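PDB 5DS0: peptidase M42 from Thaumarchaeota archaeon SCGC AB-539-E09, which probably removes amino-terminal residues from peptides as a TET-type aminopeptidase of family M42, a twelve-subunit assembly with a two-cobalt site. Local coordinates for residues D44-V49 against T211-V216; G65-V70 against I183-L188; A233-V238 against T300-I305. One frame throughout, in Å; residues are numbered along the deposited sequence.

All three contacts are buried and bear on the central mixed sheet and its two-cobalt site. Contact 2 sits closest to the chain centre; contacts 1 and 3 lie about 11 Å away, and the 44-49 turn also meets a second subunit. Contacts 2 and 3 lie on neighbouring strands, 60-66 and 232-240, and supply ligands to one cobalt ion, where Glu214 of contact 1 stands beside His66 and Glu237; Glu215 binds the other. Contact 1 combines a hydrogen bond with valine packing. No hydrogen bond crosses contacts 2 and 3: contact 2 is close backbone-to-methyl packing, contact 3 apolar side-chain packing. Thr211 connects them: its backbone O bonds Thr67 of contact 2, its hydroxyl Asp301 of contact 3.

Contact 1 (D44-V49 against T211-V216); sequences DKLGSV and TVQEEV. With CO (cobalt (II) ion), chain U.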
loop_
_atom_site.group_PDB
_atom_site.type_symbol
_atom_site.label_atom_id
_atom_site.label_comp_id
_atom_site.label_asym_id
_atom_site.label_seq_id
_atom_site.Cartn_x
_atom_site.Cartn_y
_atom_site.Cartn_z
ATOM N N ASP C 44 -10.456 7.258 53.022
ATOM C CA ASP C 44 -9.514 6.187 52.725
ATOM C C ASP C 44 -8.117 6.802 52.645
ATOM O O ASP C 44 -7.962 8.038 52.635
ATOM C CB ASP C 44 -9.945 5.343 51.492
ATOM C CG ASP C 44 -9.793 6.069 50.152
ATOM O OD1 ASP C 44 -9.095 7.104 50.078
ATOM O OD2 ASP C 44 -10.371 5.579 49.154
ATOM N N LYS C 45 -7.101 5.955 52.588
ATOM C CA LYS C 45 -5.731 6.436 52.613
ATOM C C LYS C 45 -5.240 6.918 51.245
ATOM O O LYS C 45 -4.158 7.483 51.141
ATOM C CB LYS C 45 -4.810 5.361 53.186
ATOM C CG LYS C 45 -5.220 4.958 54.594
ATOM C CD LYS C 45 -4.093 4.276 55.331
ATOM C CE LYS C 45 -4.528 3.830 56.708
ATOM N NZ LYS C 45 -3.454 3.012 57.325
ATOM N N LEU C 46 -6.027 6.702 50.206
ATOM C CA LEU C 46 -5.719 7.261 48.904
ATOM C C LEU C 46 -6.152 8.721 48.776
ATOM O O LEU C 46 -5.659 9.429 47.900
ATOM C CB LEU C 46 -6.364 6.423 47.800
ATOM C CG LEU C 46 -5.503 5.297 47.219
ATOM C CD1 LEU C 46 -4.802 4.478 48.291
ATOM C CD2 LEU C 46 -6.335 4.381 46.332
ATOM N N GLY C 47 -7.059 9.169 49.635
ATOM C CA GLY C 47 -7.538 10.544 49.585
ATOM C C GLY C 47 -9.033 10.712 49.357
ATOM O O GLY C 47 -9.504 11.839 49.269
ATOM N N SER C 48 -9.786 9.616 49.241
ATOM C CA SER C 48 -11.248 9.697 49.122
ATOM C C SER C 48 -11.832 10.146 50.439
ATOM O O SER C 48 -11.492 9.593 51.481
ATOM C CB SER C 48 -11.880 8.346 48.781
ATOM O OG SER C 48 -11.235 7.705 47.698
ATOM N N VAL C 49 -12.688 11.161 50.399
ATOM C CA VAL C 49 -13.462 11.523 51.584
ATOM C C VAL C 49 -14.931 11.097 51.385
ATOM O O VAL C 49 -15.487 11.184 50.290
ATOM C CB VAL C 49 -13.357 13.016 52.027
ATOM C CG1 VAL C 49 -11.952 13.645 51.966
ATOM C CG2 VAL C 49 -14.250 13.844 51.165
ATOM N N THR C 211 -14.776 9.956 45.619
ATOM C CA THR C 211 -13.666 9.050 45.395
ATOM C C THR C 211 -12.536 9.690 44.611
ATOM O O THR C 211 -12.743 10.662 43.890
ATOM C CB THR C 211 -14.142 7.784 44.643
ATOM O OG1 THR C 211 -15.046 8.156 43.594
ATOM C CG2 THR C 211 -14.856 6.853 45.583
ATOM N N VAL C 212 -11.351 9.101 44.732
ATOM C CA VAL C 212 -10.173 9.556 44.001
ATOM C C VAL C 212 -9.709 8.512 42.997
ATOM O O VAL C 212 -10.081 7.343 43.074
ATOM C CB VAL C 212 -9.000 9.914 44.948
ATOM C CG1 VAL C 212 -9.380 11.091 45.834
ATOM C CG2 VAL C 212 -8.563 8.716 45.782
ATOM N N GLN C 213 -8.902 8.964 42.049
ATOM C CA GLN C 213 -8.230 8.088 41.100
ATOM C C GLN C 213 -9.126 7.132 40.297
ATOM O O GLN C 213 -8.712 6.021 39.998
ATOM C CB GLN C 213 -7.123 7.301 41.830
ATOM C CG GLN C 213 -6.009 8.203 42.333
ATOM C CD GLN C 213 -4.805 7.447 42.846
ATOM O OE1 GLN C 213 -4.273 6.544 42.192
ATOM N NE2 GLN C 213 -4.337 7.845 44.002
ATOM N N GLU C 214 -10.330 7.568 39.921
ATOM C CA GLU C 214 -11.170 6.790 38.993
ATOM C C GLU C 214 -10.551 6.747 37.610
ATOM O O GLU C 214 -10.508 5.697 36.987
ATOM C CB GLU C 214 -12.569 7.390 38.864
ATOM C CG GLU C 214 -13.622 6.528 38.149
ATOM C CD GLU C 214 -13.712 6.666 36.611
ATOM O OE1 GLU C 214 -13.414 7.738 36.013
ATOM O OE2 GLU C 214 -14.125 5.677 35.966
ATOM N N GLU C 215 -10.055 7.889 37.133
ATOM C CA GLU C 215 -9.660 8.017 35.733
ATOM C C GLU C 215 -8.408 7.188 35.384
ATOM O O GLU C 215 -8.109 7.011 34.205
ATOM C CB GLU C 215 -9.464 9.494 35.326
ATOM C CG GLU C 215 -10.698 10.374 35.475
ATOM C CD GLU C 215 -11.756 10.210 34.368
ATOM O OE1 GLU C 215 -11.761 9.177 33.694
ATOM O OE2 GLU C 215 -12.598 11.127 34.161
ATOM N N VAL C 216 -7.703 6.684 36.398
ATOM C CA VAL C 216 -6.499 5.874 36.187
ATOM C C VAL C 216 -6.658 4.403 36.603
ATOM O O VAL C 216 -5.666 3.678 36.629
ATOM C CB VAL C 216 -5.230 6.461 36.897
ATOM C CG1 VAL C 216 -4.867 7.819 36.338
ATOM C CG2 VAL C 216 -5.411 6.542 38.404
HETATM CO CO CO U . -13.967 9.867 32.982
#
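The turn that joins strands 40-43 and 49-53, a type I beta turn from Asp44 to Gly47, rests against the loop leaving strand 205-211, with Ser48 and Val212 at the meeting point. Val212 N donates to Ser48 OG at 3.3 Å, with an N-H...O angle of 142°. One methyl of Val212, CG2, lies beside the same hydroxyl and 3.8 Å from Leu46 CB; the other, CG1, reaches the turn backbone at Gly47 O, 3.5 Å away. The serine torsion, chi1 -49°, sets OG beside its own backbone N, where it can serve both Val212 and the carboxylate of Asp44. That carboxylate holds the turn from within: Asp44 OD1 receives Ser48 N at 2.7 Å, while Asp44 OD2 accepts from Ser48 OG at 2.7 Å, each from above the carboxylate plane. OD2 also bonds Thr223 and Thr224 of helix 219-228. Farther along 211-216, Glu215 grips a cobalt ion through OE1 and OE2, with Asp180 and His325 as the other protein ligands. The buried serine hydroxyl, donating a hydrogen bond to Asp44 OD2 and accepting one from Val212 N, therefore ties the hairpin turn to the backbone that leads into the metal site.

Contact 2 (G65-V70 against I183-L188); sequences GHTDEV and IGAFVL. With CO (cobalt (II) ion), chain T.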
loop_
_atom_site.group_PDB
_atom_site.type_symbol
_atom_site.label_atom_id
_atom_site.label_comp_id
_atom_site.label_asym_id
_atom_site.label_seq_id
_atom_site.Cartn_x
_atom_site.Cartn_y
_atom_site.Cartn_z
ATOM N N GLY C 65 -19.095 9.569 43.591
ATOM C CA GLY C 65 -18.742 10.351 42.402
ATOM C C GLY C 65 -17.292 10.770 42.495
ATOM O O GLY C 65 -16.881 11.318 43.506
ATOM N N HIS C 66 -16.499 10.488 41.473
ATOM C CA HIS C 66 -15.063 10.734 41.578
ATOM C C HIS C 66 -14.732 12.199 41.341
ATOM O O HIS C 66 -15.271 12.823 40.433
ATOM C CB HIS C 66 -14.242 9.798 40.665
ATOM C CG HIS C 66 -14.421 10.032 39.195
ATOM N ND1 HIS C 66 -13.647 10.921 38.483
ATOM C CD2 HIS C 66 -15.246 9.448 38.295
ATOM C CE1 HIS C 66 -14.004 10.894 37.210
ATOM N NE2 HIS C 66 -14.976 10.013 37.070
ATOM N N THR C 67 -13.842 12.742 42.173
ATOM C CA THR C 67 -13.463 14.139 42.074
ATOM C C THR C 67 -12.181 14.350 41.305
ATOM O O THR C 67 -11.792 15.494 41.059
ATOM C CB THR C 67 -13.271 14.751 43.450
ATOM O OG1 THR C 67 -12.351 13.940 44.195
ATOM C CG2 THR C 67 -14.587 14.837 44.175
ATOM N N ASP C 68 -11.486 13.279 40.952
ATOM C CA ASP C 68 -10.323 13.436 40.082
ATOM C C ASP C 68 -10.787 13.753 38.671
ATOM O O ASP C 68 -11.864 13.331 38.245
ATOM C CB ASP C 68 -9.375 12.227 40.115
ATOM C CG ASP C 68 -9.981 10.968 39.535
ATOM O OD1 ASP C 68 -11.140 10.645 39.869
ATOM O OD2 ASP C 68 -9.277 10.271 38.773
ATOM N N GLU C 69 -9.981 14.539 37.975
ATOM C CA GLU C 69 -10.224 14.898 36.587
ATOM C C GLU C 69 -9.055 14.418 35.746
ATOM O O GLU C 69 -7.932 14.254 36.223
ATOM C CB GLU C 69 -10.365 16.416 36.432
ATOM C CG GLU C 69 -9.141 17.193 36.932
ATOM C CD GLU C 69 -9.256 18.697 36.773
ATOM O OE1 GLU C 69 -9.568 19.150 35.637
ATOM O OE2 GLU C 69 -9.018 19.410 37.776
ATOM N N VAL C 70 -9.301 14.224 34.469
ATOM C CA VAL C 70 -8.197 13.922 33.587
ATOM C C VAL C 70 -7.247 15.104 33.608
ATOM O O VAL C 70 -7.670 16.246 33.752
ATOM C CB VAL C 70 -8.662 13.595 32.162
ATOM C CG1 VAL C 70 -9.489 12.310 32.179
ATOM C CG2 VAL C 70 -9.443 14.744 31.543
ATOM N N ILE C 183 -19.579 16.708 38.882
ATOM C CA ILE C 183 -21.016 16.879 38.839
ATOM C C ILE C 183 -21.693 15.741 39.596
ATOM O O ILE C 183 -22.705 15.963 40.257
ATOM C CB ILE C 183 -21.572 16.995 37.405
ATOM C CG1 ILE C 183 -22.973 17.598 37.424
ATOM C CG2 ILE C 183 -21.632 15.645 36.723
ATOM C CD1 ILE C 183 -23.025 19.045 37.906
ATOM N N GLY C 184 -21.134 14.537 39.527
ATOM C CA GLY C 184 -21.640 13.415 40.324
ATOM C C GLY C 184 -21.438 13.636 41.817
ATOM O O GLY C 184 -22.326 13.350 42.622
ATOM N N ALA C 185 -20.278 14.166 42.185
ATOM C CA ALA C 185 -20.004 14.532 43.567
ATOM C C ALA C 185 -20.943 15.641 44.005
ATOM O O ALA C 185 -21.446 15.635 45.119
ATOM C CB ALA C 185 -18.575 14.995 43.706
ATOM N N PHE C 186 -21.195 16.587 43.107
ATOM C CA PHE C 186 -22.121 17.675 43.377
ATOM C C PHE C 186 -23.509 17.153 43.703
ATOM O O PHE C 186 -24.139 17.617 44.643
ATOM C CB PHE C 186 -22.189 18.616 42.174
ATOM C CG PHE C 186 -23.197 19.721 42.318
ATOM C CD1 PHE C 186 -22.853 20.909 42.938
ATOM C CD2 PHE C 186 -24.472 19.579 41.795
ATOM C CE1 PHE C 186 -23.768 21.931 43.054
ATOM C CE2 PHE C 186 -25.394 20.597 41.898
ATOM C CZ PHE C 186 -25.043 21.775 42.529
ATOM N N VAL C 187 -23.980 16.190 42.918
ATOM C CA VAL C 187 -25.294 15.607 43.129
ATOM C C VAL C 187 -25.408 14.936 44.486
ATOM O O VAL C 187 -26.362 15.170 45.210
ATOM C CB VAL C 187 -25.611 14.572 42.049
ATOM C CG1 VAL C 187 -26.849 13.760 42.414
ATOM C CG2 VAL C 187 -25.841 15.266 40.720
ATOM N N LEU C 188 -24.449 14.089 44.837
ATOM C CA LEU C 188 -24.557 13.358 46.091
ATOM C C LEU C 188 -24.456 14.287 47.296
ATOM O O LEU C 188 -25.147 14.093 48.296
ATOM C CB LEU C 188 -23.533 12.230 46.179
ATOM C CG LEU C 188 -22.040 12.557 46.202
ATOM C CD1 LEU C 188 -21.484 12.729 47.611
ATOM C CD2 LEU C 188 -21.280 11.448 45.488
HETATM CO CO CO T . -15.765 9.391 35.238
#
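Gly65 and Ala185 bring a strand and a helix to within 4.5 Å, measured CA to CA, and the side chains around them are arranged to use that closeness. Gly65 has no side chain, although its backbone presents to helix 179-197 the side where one would stand, so the helix can lie directly against the peptide chain. Leu188, one turn after Gly184, leans over from the helix: its CG sits between its own backbone N and carbonyl carbon (chi1 64°), and CD2 comes 3.5 Å from Gly65 N. The methyl of Ala185 is shared, with its CB 4.0 Å from Thr67 CG2 and 4.1 Å from Gly65 O. Thr67 splits its two branches, turning CG2 to Ala185 while OG1 hydrogen-bonds Asn27.

His66 points the other way, from the face of the strand turned away from this helix. Its NE2 binds cobalt at 2.1 Å, and at the ring edge the other nitrogen, ND1, donates to Asp68 O at 3.0 Å, a bond lying nearly in the ring plane (9° out of it). A weak second bond runs from ND1 to Asp68 OD1. Held at both nitrogens, the ring has little freedom to rotate. Ile183 and Phe186 pack on helices 2-15 and 333-349, Val187 on 333-349; Ile183, Val187 and Leu188 also meet strand 232-240. Asp180 and Glu237 complete the metal site, with Glu214 close by at a longer distance. A close-packed strand that ends in a metal ligand is the arrangement of the alpha/beta catalytic domain of the two-metal exopeptidases to which family M42 belongs.

Contact 3 (A233-V238 against T300-I305); sequences ALVLEV and TDAGRI. With CO (cobalt (II) ion), chain T.
Val235 and Ala302 lie at the middle of a strand-on-helix packing in the alpha/beta catalytic domain, where strand 232-240 of the central sheet packs against the short helix 302-305 and the loop entering it. The strand residues turned to that helix are Ala233, Val235 and Glu237.

Apolar packing makes up the joint itself. Val235 splays its two methyls: CG1, anti to the backbone N (chi1 171°), reaches Asp301 CB at 4.2 Å, where the two side chains cross at about a right angle. CG2 of Val235 fits against Ala302 CB at 3.7 Å and Ile305 CD1 at 3.9 Å. Ile305 spreads along the strand: its other branch, CG2, meets Ala233 CB at 3.5 Å. Toward the metal, Thr300 and Glu237 slide past one another in opposite directions, with Thr300 CG2 3.7 Å from Glu237 CG.

Polar bonds stay inside each segment or lead out of it. Thr300 OG1 accepts a weak capping bond from Ala302 N, and Thr300 O takes Gly303 N. Asp301 O receives both Arg304 N and Ile305 N, so one carbonyl serves two N-H groups as the helix begins. The carboxylate of Asp301 is turned to Thr211, whose hydroxyl bonds OD2.

Metal binding is the work of Glu237, whose chain bends at chi2 (-66°) to bring both oxygens round to one cobalt ion, OE1 at 2.5 Å and OE2 at 2.2 Å. His66 and Asp180 bind the same ion. The carboxylate is steadied by its own strand: Val238 N donates to the anti lone pair of Glu237 OE1 at 3.1 Å, with an N-H...O angle of 158°.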
loop_
_atom_site.group_PDB
_atom_site.type_symbol
_atom_site.label_atom_id
_atom_site.label_comp_id
_atom_site.label_asym_id
_atom_site.label_seq_id
_atom_site.Cartn_x
_atom_site.Cartn_y
_atom_site.Cartn_z
ATOM N N ALA C 233 -25.228 0.120 46.155
ATOM C CA ALA C 233 -24.458 1.262 45.682
ATOM C C ALA C 233 -25.109 2.006 44.523
ATOM O O ALA C 233 -25.567 1.397 43.563
ATOM C CB ALA C 233 -23.071 0.801 45.290
ATOM N N LEU C 234 -25.104 3.334 44.610
ATOM C CA LEU C 234 -25.537 4.196 43.519
ATOM C C LEU C 234 -24.342 5.002 43.061
ATOM O O LEU C 234 -23.897 5.896 43.757
ATOM C CB LEU C 234 -26.615 5.154 43.974
ATOM C CG LEU C 234 -27.842 4.560 44.645
ATOM C CD1 LEU C 234 -28.782 5.685 45.059
ATOM C CD2 LEU C 234 -28.549 3.572 43.729
ATOM N N VAL C 235 -23.790 4.666 41.907
ATOM C CA VAL C 235 -22.660 5.398 41.393
ATOM C C VAL C 235 -23.150 6.470 40.452
ATOM O O VAL C 235 -23.966 6.211 39.570
ATOM C CB VAL C 235 -21.692 4.466 40.679
ATOM C CG1 VAL C 235 -20.626 5.261 39.958
ATOM C CG2 VAL C 235 -21.062 3.533 41.686
ATOM N N LEU C 236 -22.658 7.684 40.657
ATOM C CA LEU C 236 -23.041 8.830 39.837
ATOM C C LEU C 236 -21.904 9.179 38.924
ATOM O O LEU C 236 -20.781 9.345 39.372
ATOM C CB LEU C 236 -23.361 10.011 40.719
ATOM C CG LEU C 236 -24.544 9.688 41.618
ATOM C CD1 LEU C 236 -24.561 10.485 42.913
ATOM C CD2 LEU C 236 -25.814 9.916 40.847
ATOM N N GLU C 237 -22.188 9.246 37.638
ATOM C CA GLU C 237 -21.172 9.478 36.627
ATOM C C GLU C 237 -21.757 10.390 35.559
ATOM O O GLU C 237 -22.911 10.808 35.648
ATOM C CB GLU C 237 -20.725 8.161 35.985
ATOM C CG GLU C 237 -19.369 7.619 36.423
ATOM C CD GLU C 237 -18.132 8.450 36.038
ATOM O OE1 GLU C 237 -18.225 9.490 35.373
ATOM O OE2 GLU C 237 -17.027 8.004 36.400
ATOM N N VAL C 238 -20.940 10.693 34.560
ATOM C CA VAL C 238 -21.406 11.355 33.382
ATOM C C VAL C 238 -21.647 10.297 32.312
ATOM O O VAL C 238 -21.135 9.197 32.395
ATOM C CB VAL C 238 -20.389 12.388 32.879
ATOM C CG1 VAL C 238 -20.260 13.515 33.872
ATOM C CG2 VAL C 238 -19.043 11.745 32.612
ATOM N N THR C 300 -16.773 2.412 35.349
ATOM C CA THR C 300 -17.136 3.307 36.448
ATOM C C THR C 300 -16.607 2.802 37.775
ATOM O O THR C 300 -16.186 1.656 37.882
ATOM C CB THR C 300 -18.665 3.404 36.583
ATOM O OG1 THR C 300 -19.218 2.085 36.724
ATOM C CG2 THR C 300 -19.257 4.060 35.362
ATOM N N ASP C 301 -16.653 3.656 38.795
ATOM C CA ASP C 301 -16.352 3.234 40.164
ATOM C C ASP C 301 -17.118 1.941 40.518
ATOM O O ASP C 301 -16.631 1.124 41.317
ATOM C CB ASP C 301 -16.749 4.309 41.195
ATOM C CG ASP C 301 -15.820 5.533 41.210
ATOM O OD1 ASP C 301 -14.569 5.380 41.075
ATOM O OD2 ASP C 301 -16.382 6.653 41.385
ATOM N N ALA C 302 -18.310 1.769 39.946
ATOM C CA ALA C 302 -19.137 0.587 40.214
ATOM C C ALA C 302 -18.443 -0.724 39.863
ATOM O O ALA C 302 -18.705 -1.755 40.489
ATOM C CB ALA C 302 -20.449 0.676 39.465
ATOM N N GLY C 303 -17.560 -0.676 38.873
ATOM C CA GLY C 303 -16.775 -1.825 38.473
ATOM C C GLY C 303 -16.031 -2.474 39.619
ATOM O O GLY C 303 -15.858 -3.694 39.616
ATOM N N ARG C 304 -15.607 -1.664 40.591
ATOM C CA ARG C 304 -14.930 -2.162 41.799
ATOM C C ARG C 304 -15.858 -2.341 42.993
ATOM O O ARG C 304 -15.735 -3.305 43.741
ATOM C CB ARG C 304 -13.794 -1.224 42.207
ATOM C CG ARG C 304 -12.574 -1.283 41.317
ATOM C CD ARG C 304 -11.955 -2.659 41.201
ATOM N NE ARG C 304 -10.572 -2.492 40.768
ATOM C CZ ARG C 304 -10.173 -2.304 39.508
ATOM N NH1 ARG C 304 -11.054 -2.303 38.506
ATOM N NH2 ARG C 304 -8.868 -2.132 39.242
ATOM N N ILE C 305 -16.764 -1.392 43.180
ATOM C CA ILE C 305 -17.688 -1.410 44.303
ATOM C C ILE C 305 -18.537 -2.675 44.340
ATOM O O ILE C 305 -18.689 -3.280 45.409
ATOM C CB ILE C 305 -18.603 -0.172 44.277
ATOM C CG1 ILE C 305 -17.795 1.067 44.678
ATOM C CG2 ILE C 305 -19.776 -0.343 45.224
ATOM C CD1 ILE C 305 -18.441 2.376 44.288
HETATM CO CO CO T . -15.765 9.391 35.238
#